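Local coordinates for protein putative enoyl-CoA hydratase/isomerase (Bordetella parapertussis, PDB 3ISA) that is a putative enoyl-CoA hydratase/isomerase of the crotonase family and probably acts on acyl-CoA thioesters, at residues A16-L22 with V51-A57. Sequence-based numbering, arbitrary orientation.
Sequences AAWTFTL and VPLLVFA
Strands 17-22 and 53-57 pair in parallel inside the mixed sheet of a crotonase-type domain, with Ala17 opposite Leu53 and Thr21 opposite Ala57. Trp18 N gives its hydrogen to Leu53 O, and Trp18 O takes one from Val55 N at 2.8 Å, the straightest bond of the set (174°). Val55 O in turn accepts from Phe20 N at 2.6 Å, Phe20 O from Ala57 N, and Ala57 O from Leu22 N. Only the first link, Leu53 N to Ala16 O, is weak. Thus the peptides of Trp18, Phe20 and Leu22 bond to 53-57, while Thr19 and Thr21 bond through their backbones to strand 9-13 on the other flank.

The face bearing Trp18, Phe20, Leu54 and Phe56 is largely aromatic, and all four residues are buried. Val51 lays CG2 over the indole, 3.5 Å from the centroid of the five-membered ring, a CH-pi contact. Its CG1, anti to the backbone N, reaches Trp18 CD1. Helix 33-48 packs against Trp18, Val51 and Leu54 through Ala46. Phe20 and Phe56 extend together from adjacent strands, both with CG beside the backbone N (chi1 -64°); their planes are nearly parallel (12°), but with centroids separated by 5.1 Å little of one ring covers the other. Leu54 CD2 meets the Phe20 ring at its edge, 3.9 Å from CE2.

The other face carries no aromatic side chain from either strand: Ala17 CB rests against Leu53 CD2, and Thr19 runs alongside Val55, with OG1 3.7 Å from Val55 CB. Helix 186-197 covers Leu53 through Ala193 and Ala197. With helix 33-48 linking the two neighbouring strands, the pair forms a classic beta-alpha-beta crossover, part of the sheet of the crotonase fold, whose core is built from repeated beta-beta-alpha units.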
loop_
_atom_site.group_PDB
_atom_site.type_symbol
_atom_site.label_atom_id
_atom_site.label_comp_id
_atom_site.label_asym_id
_atom_site.label_seq_id
_atom_site.Cartn_x
_atom_site.Cartn_y
_atom_site.Cartn_z
ATOM N N ALA D 16 17.557 -25.235 -22.325
ATOM C CA ALA D 16 16.672 -24.053 -22.336
ATOM C C ALA D 16 15.324 -24.249 -21.631
ATOM O O ALA D 16 14.606 -23.272 -21.371
ATOM C CB ALA D 16 16.442 -23.551 -23.757
ATOM N N ALA D 17 14.981 -25.495 -21.303
ATOM C CA ALA D 17 13.615 -25.817 -20.859
ATOM C C ALA D 17 13.510 -27.117 -20.084
ATOM O O ALA D 17 14.107 -28.129 -20.475
ATOM C CB ALA D 17 12.649 -25.868 -22.056
ATOM N N TRP D 18 12.724 -27.091 -19.008
ATOM C CA TRP D 18 12.281 -28.312 -18.348
ATOM C C TRP D 18 10.805 -28.476 -18.642
ATOM O O TRP D 18 10.034 -27.508 -18.569
ATOM C CB TRP D 18 12.464 -28.253 -16.829
ATOM C CG TRP D 18 13.872 -28.405 -16.342
ATOM C CD1 TRP D 18 15.029 -28.294 -17.069
ATOM C CD2 TRP D 18 14.266 -28.670 -14.992
ATOM N NE1 TRP D 18 16.123 -28.487 -16.247
ATOM C CE2 TRP D 18 15.682 -28.717 -14.968
ATOM C CE3 TRP D 18 13.556 -28.884 -13.801
ATOM C CZ2 TRP D 18 16.409 -28.946 -13.788
ATOM C CZ3 TRP D 18 14.280 -29.109 -12.621
ATOM C CH2 TRP D 18 15.694 -29.148 -12.627
ATOM N N THR D 19 10.411 -29.693 -18.993
ATOM C CA THR D 19 9.011 -29.988 -19.217
ATOM C C THR D 19 8.490 -30.868 -18.078
ATOM O O THR D 19 8.994 -31.974 -17.833
ATOM C CB THR D 19 8.795 -30.661 -20.594
ATOM O OG1 THR D 19 9.321 -29.808 -21.613
ATOM C CG2 THR D 19 7.299 -30.946 -20.851
ATOM N N PHE D 20 7.481 -30.347 -17.397
ATOM C CA PHE D 20 6.800 -31.021 -16.307
ATOM C C PHE D 20 5.514 -31.646 -16.838
ATOM O O PHE D 20 4.529 -30.948 -17.090
ATOM C CB PHE D 20 6.440 -30.015 -15.207
ATOM C CG PHE D 20 7.632 -29.375 -14.539
ATOM C CD1 PHE D 20 8.188 -29.939 -13.396
ATOM C CD2 PHE D 20 8.178 -28.200 -15.041
ATOM C CE1 PHE D 20 9.293 -29.352 -12.762
ATOM C CE2 PHE D 20 9.289 -27.596 -14.418
ATOM C CZ PHE D 20 9.844 -28.176 -13.264
ATOM N N THR D 21 5.522 -32.962 -17.005
ATOM C CA THR D 21 4.341 -33.649 -17.482
ATOM C C THR D 21 3.625 -34.305 -16.304
ATOM O O THR D 21 4.148 -35.245 -15.693
ATOM C CB THR D 21 4.687 -34.692 -18.590
ATOM O OG1 THR D 21 5.358 -34.043 -19.669
ATOM C CG2 THR D 21 3.418 -35.388 -19.101
ATOM N N LEU D 22 2.435 -33.786 -15.972
ATOM C CA LEU D 22 1.578 -34.415 -14.979
ATOM C C LEU D 22 1.192 -35.771 -15.541
ATOM O O LEU D 22 0.718 -35.859 -16.673
ATOM C CB LEU D 22 0.330 -33.573 -14.696
ATOM C CG LEU D 22 0.556 -32.344 -13.790
ATOM C CD1 LEU D 22 1.468 -31.288 -14.428
ATOM C CD2 LEU D 22 -0.784 -31.716 -13.422
ATOM N N VAL D 51 16.642 -22.401 -14.855
ATOM C CA VAL D 51 16.077 -22.898 -16.102
ATOM C C VAL D 51 15.263 -21.785 -16.785
ATOM O O VAL D 51 14.379 -21.172 -16.165
ATOM C CB VAL D 51 15.208 -24.164 -15.862
ATOM C CG1 VAL D 51 14.652 -24.699 -17.181
ATOM C CG2 VAL D 51 16.025 -25.256 -15.125
ATOM N N PRO D 52 15.584 -21.484 -18.048
ATOM C CA PRO D 52 14.910 -20.360 -18.730
ATOM C C PRO D 52 13.403 -20.540 -18.906
ATOM O O PRO D 52 12.626 -19.586 -18.677
ATOM C CB PRO D 52 15.616 -20.299 -20.088
ATOM C CG PRO D 52 16.962 -20.962 -19.854
ATOM C CD PRO D 52 16.628 -22.092 -18.901
ATOM N N LEU D 53 12.992 -21.752 -19.279
ATOM C CA LEU D 53 11.589 -22.036 -19.565
ATOM C C LEU D 53 11.092 -23.278 -18.819
ATOM O O LEU D 53 11.717 -24.355 -18.884
ATOM C CB LEU D 53 11.388 -22.250 -21.072
ATOM C CG LEU D 53 9.990 -22.713 -21.499
ATOM C CD1 LEU D 53 8.954 -21.578 -21.353
ATOM C CD2 LEU D 53 10.002 -23.234 -22.940
ATOM N N LEU D 54 9.981 -23.130 -18.111
ATOM C CA LEU D 54 9.260 -24.275 -17.551
ATOM C C LEU D 54 8.022 -24.526 -18.374
ATOM O O LEU D 54 7.181 -23.621 -18.556
ATOM C CB LEU D 54 8.835 -24.010 -16.096
ATOM C CG LEU D 54 9.902 -23.427 -15.170
ATOM C CD1 LEU D 54 9.385 -23.301 -13.724
ATOM C CD2 LEU D 54 11.194 -24.242 -15.237
ATOM N N VAL D 55 7.902 -25.755 -18.865
ATOM C CA VAL D 55 6.724 -26.177 -19.626
ATOM C C VAL D 55 5.856 -27.125 -18.779
ATOM O O VAL D 55 6.365 -28.069 -18.150
ATOM C CB VAL D 55 7.117 -26.865 -20.969
ATOM C CG1 VAL D 55 5.870 -27.333 -21.733
ATOM C CG2 VAL D 55 7.979 -25.938 -21.822
ATOM N N PHE D 56 4.552 -26.851 -18.735
ATOM C CA PHE D 56 3.596 -27.711 -18.040
ATOM C C PHE D 56 2.585 -28.357 -18.992
ATOM O O PHE D 56 1.901 -27.673 -19.754
ATOM C CB PHE D 56 2.860 -26.925 -16.957
ATOM C CG PHE D 56 3.766 -26.430 -15.861
ATOM C CD1 PHE D 56 3.956 -27.202 -14.712
ATOM C CD2 PHE D 56 4.434 -25.207 -15.982
ATOM C CE1 PHE D 56 4.792 -26.768 -13.703
ATOM C CE2 PHE D 56 5.288 -24.750 -14.957
ATOM C CZ PHE D 56 5.458 -25.541 -13.818
ATOM N N ALA D 57 2.479 -29.681 -18.911
ATOM C CA ALA D 57 1.570 -30.430 -19.781
ATOM C C ALA D 57 0.990 -31.605 -19.015
ATOM O O ALA D 57 1.465 -31.938 -17.939
ATOM C CB ALA D 57 2.301 -30.902 -21.035
#